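Local coordinates for protein chitinase (Thermococcus chitonophagus, PDB 5XSW) that probably hydrolyses internal glycosidic bonds of chitin, and binds chito-oligosaccharide in a mainly helical, probably catalytic domain beside a small beta-rich domain, at residues D11-H25 with F76-K90. Sequence-based numbering, arbitrary orientation.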
ATOM      1  N   ASP A  11       7.569  49.310 -19.414  1.00 38.38           N
ATOM      2  CA  ASP A  11       7.043  48.967 -18.107  1.00 58.47           C
ATOM      3  C   ASP A  11       6.968  47.421 -17.915  1.00 50.02           C
ATOM      4  O   ASP A  11       6.374  46.932 -16.953  1.00 53.74           O
ATOM      5  CB  ASP A  11       5.665  49.611 -17.912  1.00 45.59           C
ATOM      6  CG  ASP A  11       4.603  49.050 -18.860  1.00 63.96           C
ATOM      7  OD1 ASP A  11       4.945  48.501 -19.936  1.00 55.81           O
ATOM      8  OD2 ASP A  11       3.403  49.175 -18.521  1.00 74.54           O
ATOM      9  N   LYS A  12       7.583  46.676 -18.829  1.00 52.70           N
ATOM     10  CA  LYS A  12       7.568  45.206 -18.765  1.00 52.41           C
ATOM     11  C   LYS A  12       8.832  44.571 -18.144  1.00 43.60           C
ATOM     12  O   LYS A  12       9.967  44.672 -18.665  1.00 47.20           O
ATOM     13  CB  LYS A  12       7.316  44.648 -20.166  1.00 54.94           C
ATOM     14  CG  LYS A  12       7.248  43.120 -20.250  1.00 68.58           C
ATOM     15  CD  LYS A  12       6.633  42.699 -21.588  1.00 69.93           C
ATOM     16  CE  LYS A  12       7.104  41.334 -22.046  1.00 73.81           C
ATOM     17  NZ  LYS A  12       6.496  40.970 -23.365  1.00 75.53           N
ATOM     18  N   ILE A  13       8.621  43.912 -17.004  1.00 44.89           N
ATOM     19  CA  ILE A  13       9.686  43.206 -16.290  1.00 43.01           C
ATOM     20  C   ILE A  13       9.596  41.708 -16.562  1.00 44.46           C
ATOM     21  O   ILE A  13       8.549  41.106 -16.339  1.00 40.93           O
ATOM     22  CB  ILE A  13       9.588  43.384 -14.798  1.00 42.45           C
ATOM     23  CG1 ILE A  13       9.721  44.856 -14.427  1.00 42.12           C
ATOM     24  CG2 ILE A  13      10.641  42.534 -14.075  1.00 42.30           C
ATOM     25  CD1 ILE A  13       9.197  45.156 -13.069  1.00 41.41           C
ATOM     26  N   THR A  14      10.679  41.132 -17.057  1.00 43.37           N
ATOM     27  CA  THR A  14      10.704  39.704 -17.358  1.00 47.10           C
ATOM     28  C   THR A  14      11.738  38.979 -16.472  1.00 40.36           C
ATOM     29  O   THR A  14      12.939  39.299 -16.478  1.00 39.01           O
ATOM     30  CB  THR A  14      10.988  39.461 -18.847  1.00 48.69           C
ATOM     31  OG1 THR A  14       9.864  39.931 -19.604  1.00 43.38           O
ATOM     32  CG2 THR A  14      11.147  37.956 -19.115  1.00 48.17           C
ATOM     33  N   VAL A  15      11.243  38.002 -15.705  1.00 38.94           N
ATOM     34  CA  VAL A  15      12.066  37.237 -14.768  1.00 32.52           C
ATOM     35  C   VAL A  15      12.066  35.728 -15.145  1.00 36.97           C
ATOM     36  O   VAL A  15      11.031  35.178 -15.503  1.00 39.92           O
ATOM     37  CB  VAL A  15      11.543  37.413 -13.323  1.00 34.62           C
ATOM     38  CG1 VAL A  15      12.242  36.452 -12.355  1.00 33.65           C
ATOM     39  CG2 VAL A  15      11.705  38.842 -12.848  1.00 38.42           C
ATOM     40  N   GLU A  16      13.235  35.091 -15.075  1.00 37.82           N
ATOM     41  CA  GLU A  16      13.331  33.650 -15.206  1.00 38.25           C
ATOM     42  C   GLU A  16      13.606  33.015 -13.854  1.00 39.92           C
ATOM     43  O   GLU A  16      14.591  33.341 -13.167  1.00 37.81           O
ATOM     44  CB  GLU A  16      14.415  33.262 -16.177  1.00 39.40           C
ATOM     45  CG  GLU A  16      14.536  31.759 -16.323  1.00 50.36           C
ATOM     46  CD  GLU A  16      15.290  31.356 -17.566  1.00 61.86           C
ATOM     47  OE1 GLU A  16      14.865  30.386 -18.246  1.00 64.36           O
ATOM     48  OE2 GLU A  16      16.320  32.005 -17.852  1.00 74.55           O
ATOM     49  N   LEU A  17      12.720  32.101 -13.476  1.00 41.15           N
ATOM     50  CA  LEU A  17      12.858  31.325 -12.255  1.00 32.02           C
ATOM     51  C   LEU A  17      13.299  29.888 -12.591  1.00 36.09           C
ATOM     52  O   LEU A  17      12.667  29.260 -13.409  1.00 34.09           O
ATOM     53  CB  LEU A  17      11.527  31.300 -11.517  1.00 38.57           C
ATOM     54  CG  LEU A  17      11.464  30.334 -10.328  1.00 37.89           C
ATOM     55  CD1 LEU A  17      12.394  30.775  -9.200  1.00 32.69           C
ATOM     56  CD2 LEU A  17      10.036  30.215  -9.861  1.00 38.12           C
ATOM     57  N   THR A  18      14.356  29.411 -11.960  1.00 31.85           N
ATOM     58  CA  THR A  18      14.798  28.054 -12.183  1.00 41.66           C
ATOM     59  C   THR A  18      14.604  27.227 -10.919  1.00 40.52           C
ATOM     60  O   THR A  18      15.139  27.553  -9.870  1.00 37.09           O
ATOM     61  CB  THR A  18      16.271  28.013 -12.610  1.00 43.79           C
ATOM     62  OG1 THR A  18      16.439  28.767 -13.810  1.00 43.17           O
ATOM     63  CG2 THR A  18      16.717  26.595 -12.853  1.00 39.29           C
ATOM     64  N   LEU A  19      13.842  26.149 -11.047  1.00 32.90           N
ATOM     65  CA  LEU A  19      13.601  25.216  -9.963  1.00 31.59           C
ATOM     66  C   LEU A  19      14.243  23.903 -10.350  1.00 35.19           C
ATOM     67  O   LEU A  19      14.052  23.430 -11.456  1.00 34.90           O
ATOM     68  CB  LEU A  19      12.105  24.999  -9.750  1.00 33.46           C
ATOM     69  CG  LEU A  19      11.214  26.209  -9.499  1.00 36.77           C
ATOM     70  CD1 LEU A  19       9.749  25.830  -9.545  1.00 35.61           C
ATOM     71  CD2 LEU A  19      11.556  26.841  -8.168  1.00 39.39           C
ATOM     72  N   ALA A  20      15.039  23.337  -9.459  1.00 33.48           N
ATOM     73  CA  ALA A  20      15.693  22.080  -9.771  1.00 40.74           C
ATOM     74  C   ALA A  20      16.042  21.227  -8.569  1.00 42.13           C
ATOM     75  O   ALA A  20      16.299  21.734  -7.489  1.00 38.74           O
ATOM     76  CB  ALA A  20      16.943  22.344 -10.583  1.00 35.18           C
ATOM     77  N   ASN A  21      16.095  19.923  -8.787  1.00 34.42           N
ATOM     78  CA  ASN A  21      16.787  19.050  -7.881  1.00 31.18           C
ATOM     79  C   ASN A  21      18.109  18.831  -8.568  1.00 38.32           C
ATOM     80  O   ASN A  21      18.200  18.113  -9.550  1.00 36.10           O
ATOM     81  CB  ASN A  21      16.040  17.730  -7.695  1.00 32.79           C
ATOM     82  CG  ASN A  21      16.785  16.760  -6.805  1.00 32.00           C
ATOM     83  OD1 ASN A  21      17.972  16.906  -6.574  1.00 33.13           O
ATOM     84  ND2 ASN A  21      16.086  15.762  -6.310  1.00 32.24           N
ATOM     85  N   LYS A  22      19.148  19.455  -8.050  1.00 36.86           N
ATOM     86  CA  LYS A  22      20.438  19.379  -8.723  1.00 37.87           C
ATOM     87  C   LYS A  22      21.174  18.111  -8.339  1.00 45.26           C
ATOM     88  O   LYS A  22      22.224  17.813  -8.892  1.00 42.87           O
ATOM     89  CB  LYS A  22      21.308  20.590  -8.366  1.00 44.21           C
ATOM     90  CG  LYS A  22      20.837  21.933  -8.935  1.00 51.91           C
ATOM     91  CD  LYS A  22      21.411  23.106  -8.099  1.00 68.15           C
ATOM     92  CE  LYS A  22      21.390  24.458  -8.833  1.00 74.56           C
ATOM     93  NZ  LYS A  22      22.595  24.706  -9.708  1.00 78.16           N
ATOM     94  N   ASN A  23      20.677  17.387  -7.343  1.00 36.52           N
ATOM     95  CA  ASN A  23      21.356  16.143  -6.962  1.00 39.24           C
ATOM     96  C   ASN A  23      21.396  15.189  -8.146  1.00 35.18           C
ATOM     97  O   ASN A  23      20.390  15.016  -8.845  1.00 40.52           O
ATOM     98  CB  ASN A  23      20.660  15.489  -5.761  1.00 37.40           C
ATOM     99  CG  ASN A  23      20.644  16.390  -4.538  1.00 38.40           C
ATOM    100  OD1 ASN A  23      19.599  16.599  -3.879  1.00 39.27           O
ATOM    101  ND2 ASN A  23      21.789  16.925  -4.217  1.00 32.10           N
ATOM    102  N   THR A  24      22.554  14.584  -8.403  1.00 38.86           N
ATOM    103  CA  THR A  24      22.624  13.576  -9.461  1.00 43.63           C
ATOM    104  C   THR A  24      22.688  12.146  -8.889  1.00 46.83           C
ATOM    105  O   THR A  24      22.490  11.176  -9.607  1.00 46.94           O
ATOM    106  CB  THR A  24      23.844  13.810 -10.416  1.00 45.84           C
ATOM    107  OG1 THR A  24      25.048  13.872  -9.645  1.00 46.15           O
ATOM    108  CG2 THR A  24      23.657  15.112 -11.229  1.00 43.05           C
ATOM    109  N   HIS A  25      22.947  12.023  -7.594  1.00 39.66           N
ATOM    110  CA  HIS A  25      22.848  10.736  -6.927  1.00 44.71           C
ATOM    111  C   HIS A  25      22.148  10.967  -5.585  1.00 44.24           C
ATOM    112  O   HIS A  25      22.027  12.102  -5.137  1.00 37.86           O
ATOM    113  CB  HIS A  25      24.239  10.114  -6.719  1.00 44.12           C
ATOM    114  CG  HIS A  25      25.170  11.008  -5.965  1.00 55.40           C
ATOM    115  ND1 HIS A  25      25.287  10.974  -4.591  1.00 60.43           N
ATOM    116  CD2 HIS A  25      25.989  12.001  -6.388  1.00 60.59           C
ATOM    117  CE1 HIS A  25      26.151  11.896  -4.199  1.00 59.46           C
ATOM    118  NE2 HIS A  25      26.591  12.534  -5.270  1.00 65.83           N
ATOM    119  N   PHE A  76      10.092  16.565  -8.341  1.00 26.18           N
ATOM    120  CA  PHE A  76      11.474  16.786  -8.777  1.00 33.16           C
ATOM    121  C   PHE A  76      12.398  15.673  -8.326  1.00 30.38           C
ATOM    122  O   PHE A  76      12.996  15.735  -7.250  1.00 31.58           O
ATOM    123  CB  PHE A  76      12.029  18.105  -8.228  1.00 30.66           C
ATOM    124  CG  PHE A  76      11.431  19.316  -8.904  1.00 32.12           C
ATOM    125  CD1 PHE A  76      10.145  19.722  -8.597  1.00 30.08           C
ATOM    126  CD2 PHE A  76      12.145  19.996  -9.885  1.00 31.80           C
ATOM    127  CE1 PHE A  76       9.546  20.825  -9.246  1.00 35.65           C
ATOM    128  CE2 PHE A  76      11.574  21.146 -10.539  1.00 27.78           C
ATOM    129  CZ  PHE A  76      10.269  21.541 -10.212  1.00 33.51           C
ATOM    130  N   HIS A  77      12.516  14.650  -9.165  1.00 34.71           N
ATOM    131  CA  HIS A  77      13.459  13.570  -8.945  1.00 27.54           C
ATOM    132  C   HIS A  77      14.872  14.059  -9.221  1.00 36.14           C
ATOM    133  O   HIS A  77      15.076  15.191  -9.638  1.00 34.24           O
ATOM    134  CB  HIS A  77      13.090  12.387  -9.865  1.00 34.93           C
ATOM    135  CG  HIS A  77      11.909  11.609  -9.372  1.00 30.65           C
ATOM    136  ND1 HIS A  77      11.992  10.783  -8.270  1.00 37.08           N
ATOM    137  CD2 HIS A  77      10.622  11.555  -9.792  1.00 32.15           C
ATOM    138  CE1 HIS A  77      10.800  10.262  -8.023  1.00 35.15           C
ATOM    139  NE2 HIS A  77       9.956  10.696  -8.943  1.00 32.16           N
ATOM    140  N   LEU A  78      15.843  13.203  -8.979  1.00 32.31           N
ATOM    141  CA  LEU A  78      17.239  13.509  -9.207  1.00 36.29           C
ATOM    142  C   LEU A  78      17.440  14.121 -10.582  1.00 38.80           C
ATOM    143  O   LEU A  78      16.776  13.722 -11.561  1.00 34.75           O
ATOM    144  CB  LEU A  78      18.089  12.254  -9.060  1.00 39.87           C
ATOM    145  CG  LEU A  78      18.185  11.527  -7.718  1.00 36.11           C
ATOM    146  CD1 LEU A  78      19.050  10.244  -7.883  1.00 35.75           C
ATOM    147  CD2 LEU A  78      18.758  12.400  -6.607  1.00 34.18           C
ATOM    148  N   ASN A  79      18.279  15.155 -10.628  1.00 41.41           N
ATOM    149  CA  ASN A  79      18.645  15.795 -11.894  1.00 41.04           C
ATOM    150  C   ASN A  79      17.475  16.303 -12.722  1.00 41.41           C
ATOM    151  O   ASN A  79      17.408  16.047 -13.912  1.00 43.39           O
ATOM    152  CB  ASN A  79      19.462  14.802 -12.741  1.00 45.86           C
ATOM    153  CG  ASN A  79      20.320  15.496 -13.800  1.00 55.16           C
ATOM    154  OD1 ASN A  79      20.744  16.634 -13.618  1.00 52.14           O
ATOM    155  ND2 ASN A  79      20.580  14.803 -14.904  1.00 50.24           N
ATOM    156  N   THR A  80      16.543  17.017 -12.100  1.00 33.21           N
ATOM    157  CA  THR A  80      15.338  17.461 -12.801  1.00 35.18           C
ATOM    158  C   THR A  80      15.326  19.006 -12.717  1.00 37.89           C
ATOM    159  O   THR A  80      15.570  19.539 -11.648  1.00 34.67           O
ATOM    160  CB  THR A  80      14.042  16.859 -12.169  1.00 36.41           C
ATOM    161  OG1 THR A  80      14.021  15.432 -12.369  1.00 46.59           O
ATOM    162  CG2 THR A  80      12.786  17.457 -12.782  1.00 38.07           C
ATOM    163  N   THR A  81      15.078  19.699 -13.827  1.00 36.96           N
ATOM    164  CA  THR A  81      15.050  21.164 -13.799  1.00 35.41           C
ATOM    165  C   THR A  81      13.792  21.667 -14.445  1.00 43.46           C
ATOM    166  O   THR A  81      13.321  21.087 -15.428  1.00 35.27           O
ATOM    167  CB  THR A  81      16.293  21.744 -14.475  1.00 36.75           C
ATOM    168  OG1 THR A  81      17.433  21.328 -13.734  1.00 39.83           O
ATOM    169  CG2 THR A  81      16.263  23.328 -14.514  1.00 37.21           C
ATOM    170  N   VAL A  82      13.198  22.719 -13.865  1.00 36.19           N
ATOM    171  CA  VAL A  82      12.018  23.322 -14.463  1.00 34.65           C
ATOM    172  C   VAL A  82      12.251  24.866 -14.521  1.00 44.11           C
ATOM    173  O   VAL A  82      12.638  25.464 -13.526  1.00 38.34           O
ATOM    174  CB  VAL A  82      10.728  23.000 -13.689  1.00 36.35           C
ATOM    175  CG1 VAL A  82       9.532  23.844 -14.214  1.00 34.62           C
ATOM    176  CG2 VAL A  82      10.388  21.466 -13.764  1.00 38.68           C
ATOM    177  N   LYS A  83      12.072  25.475 -15.693  1.00 39.33           N
ATOM    178  CA  LYS A  83      12.343  26.911 -15.850  1.00 39.82           C
ATOM    179  C   LYS A  83      11.065  27.598 -16.140  1.00 38.01           C
ATOM    180  O   LYS A  83      10.291  27.152 -16.982  1.00 39.33           O
ATOM    181  CB  LYS A  83      13.369  27.176 -16.941  1.00 40.16           C
ATOM    182  CG  LYS A  83      14.748  26.808 -16.498  1.00 43.67           C
ATOM    183  CD  LYS A  83      15.810  27.159 -17.500  1.00 46.14           C
ATOM    184  CE  LYS A  83      17.179  26.685 -17.037  1.00 53.80           C
ATOM    185  NZ  LYS A  83      17.995  26.348 -18.233  1.00 59.46           N
ATOM    186  N   ILE A  84      10.815  28.670 -15.385  1.00 37.06           N
ATOM    187  CA  ILE A  84       9.586  29.400 -15.499  1.00 32.62           C
ATOM    188  C   ILE A  84       9.867  30.882 -15.896  1.00 41.95           C
ATOM    189  O   ILE A  84      10.802  31.505 -15.371  1.00 35.99           O
ATOM    190  CB  ILE A  84       8.827  29.353 -14.173  1.00 39.17           C
ATOM    191  CG1 ILE A  84       8.340  27.914 -13.903  1.00 43.13           C
ATOM    192  CG2 ILE A  84       7.660  30.282 -14.186  1.00 36.43           C
ATOM    193  CD1 ILE A  84       7.636  27.763 -12.566  1.00 37.55           C
ATOM    194  N   ILE A  85       9.090  31.404 -16.840  1.00 37.58           N
ATOM    195  CA  ILE A  85       9.212  32.810 -17.242  1.00 42.38           C
ATOM    196  C   ILE A  85       8.005  33.583 -16.775  1.00 37.19           C
ATOM    197  O   ILE A  85       6.854  33.247 -17.093  1.00 39.62           O
ATOM    198  CB  ILE A  85       9.386  32.941 -18.741  1.00 42.87           C
ATOM    199  CG1 ILE A  85      10.685  32.252 -19.120  1.00 40.28           C
ATOM    200  CG2 ILE A  85       9.413  34.456 -19.146  1.00 44.67           C
ATOM    201  CD1 ILE A  85      10.654  31.717 -20.476  1.00 53.91           C
ATOM    202  N   ILE A  86       8.289  34.608 -15.964  1.00 36.78           N
ATOM    203  CA  ILE A  86       7.292  35.467 -15.351  1.00 34.19           C
ATOM    204  C   ILE A  86       7.415  36.877 -15.965  1.00 43.58           C
ATOM    205  O   ILE A  86       8.500  37.459 -15.986  1.00 42.44           O
ATOM    206  CB  ILE A  86       7.494  35.593 -13.835  1.00 38.12           C
ATOM    207  CG1 ILE A  86       7.479  34.205 -13.157  1.00 36.18           C
ATOM    208  CG2 ILE A  86       6.487  36.579 -13.222  1.00 36.86           C
ATOM    209  CD1 ILE A  86       8.206  34.206 -11.842  1.00 27.28           C
ATOM    210  N   GLU A  87       6.310  37.395 -16.474  1.00 37.85           N
ATOM    211  CA  GLU A  87       6.297  38.756 -17.015  1.00 43.83           C
ATOM    212  C   GLU A  87       5.397  39.638 -16.177  1.00 44.63           C
ATOM    213  O   GLU A  87       4.228  39.299 -15.946  1.00 41.91           O
ATOM    214  CB  GLU A  87       5.855  38.744 -18.467  1.00 42.15           C
ATOM    215  CG  GLU A  87       7.050  38.502 -19.396  1.00 57.85           C
ATOM    216  CD  GLU A  87       6.645  38.156 -20.814  1.00 70.57           C
ATOM    217  OE1 GLU A  87       5.601  38.686 -21.284  1.00 72.35           O
ATOM    218  OE2 GLU A  87       7.375  37.344 -21.438  1.00 68.80           O
ATOM    219  N   ILE A  88       5.958  40.762 -15.711  1.00 38.35           N
ATOM    220  CA  ILE A  88       5.267  41.653 -14.793  1.00 35.02           C
ATOM    221  C   ILE A  88       5.140  43.054 -15.454  1.00 43.80           C
ATOM    222  O   ILE A  88       6.101  43.559 -16.044  1.00 41.75           O
ATOM    223  CB  ILE A  88       6.055  41.820 -13.475  1.00 35.74           C
ATOM    224  CG1 ILE A  88       6.310  40.476 -12.782  1.00 37.56           C
ATOM    225  CG2 ILE A  88       5.301  42.758 -12.486  1.00 33.45           C
ATOM    226  CD1 ILE A  88       5.084  39.931 -12.134  1.00 35.72           C
ATOM    227  N   GLN A  89       3.983  43.667 -15.352  1.00 41.07           N
ATOM    228  CA  GLN A  89       3.863  45.095 -15.684  1.00 47.73           C
ATOM    229  C   GLN A  89       4.181  45.983 -14.477  1.00 38.54           C
ATOM    230  O   GLN A  89       3.468  45.932 -13.474  1.00 41.83           O
ATOM    231  CB  GLN A  89       2.468  45.389 -16.174  1.00 46.31           C
ATOM    232  CG  GLN A  89       2.260  46.841 -16.555  1.00 57.23           C
ATOM    233  CD  GLN A  89       0.991  46.981 -17.332  1.00 69.49           C
ATOM    234  OE1 GLN A  89       0.984  46.786 -18.550  1.00 72.73           O
ATOM    235  NE2 GLN A  89      -0.116  47.256 -16.627  1.00 63.47           N
ATOM    236  N   LYS A  90       5.246  46.785 -14.571  1.00 43.23           N
ATOM    237  CA  LYS A  90       5.786  47.501 -13.394  1.00 42.44           C
ATOM    238  C   LYS A  90       4.782  48.464 -12.763  1.00 46.39           C
ATOM    239  O   LYS A  90       4.139  49.237 -13.465  1.00 47.27           O
ATOM    240  CB  LYS A  90       7.056  48.259 -13.785  1.00 44.49           C
ATOM    241  CG  LYS A  90       7.839  48.848 -12.627  1.00 41.38           C
ATOM    242  CD  LYS A  90       9.181  49.325 -13.146  1.00 43.00           C
ATOM    243  CE  LYS A  90      10.068  49.863 -12.046  1.00 38.87           C
ATOM    244  NZ  LYS A  90      11.405  50.266 -12.554  1.00 42.75           N
TER
HETATM  245  O   HOH W   1       9.717  38.908 -22.243  1.00 66.10           O
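Ile13 and Ile88 donate to each other's carbonyls, one of the hydrogen-bonded pairs that zip strand 12-21 to antiparallel strand 80-89, and Val15 with Ile86, Leu17 with Ile84 and Leu19 with Val82 repeat the pattern. The ladder illustrates how alternation sorts a sheet's two faces. On the largely apolar face of Ile13, Leu17 and Ile84, Ile13 CB lies 4.1 Å from Ile88 CB, while Leu19 CB meets CZ of Phe76, from strand 75-77, at 3.9 Å. On the mostly polar face of Lys12, Thr14 and Glu87, the extended chain of Lys12 reaches across to Glu87 in a salt bridge, NZ to OE1 3.2 Å. Glu87 CG stands beside its backbone N, opposite the carbonyl carbon (chi1 -86°), which lays the side chain alongside Thr14, and a water joins Thr14 OG1 to Glu87 OE2, the latter bond being weak. At the far end Asn79 and Thr80 both face Asn21 in a G1 beta bulge. With CG swung opposite its own N (chi1 177°), Asn21 sends ND2 to Phe76 O (3.2 Å), a straight bond arriving above the carbonyl plane, while OD1 accepts from Asn23 N in an Asx turn; ND2 also bonds Gly30 O. A leucine here would probably leave Phe76 O and Gly30 O without this donor and Asn23 N without its acceptor, freeing the turn to shift. Strand 3-9 flanks strand 12-21, strand 45-51 flanks 80-89, and Leu19 packs on Ile38 of strand 32-41, which pairs with strand 75-77 in a second sheet.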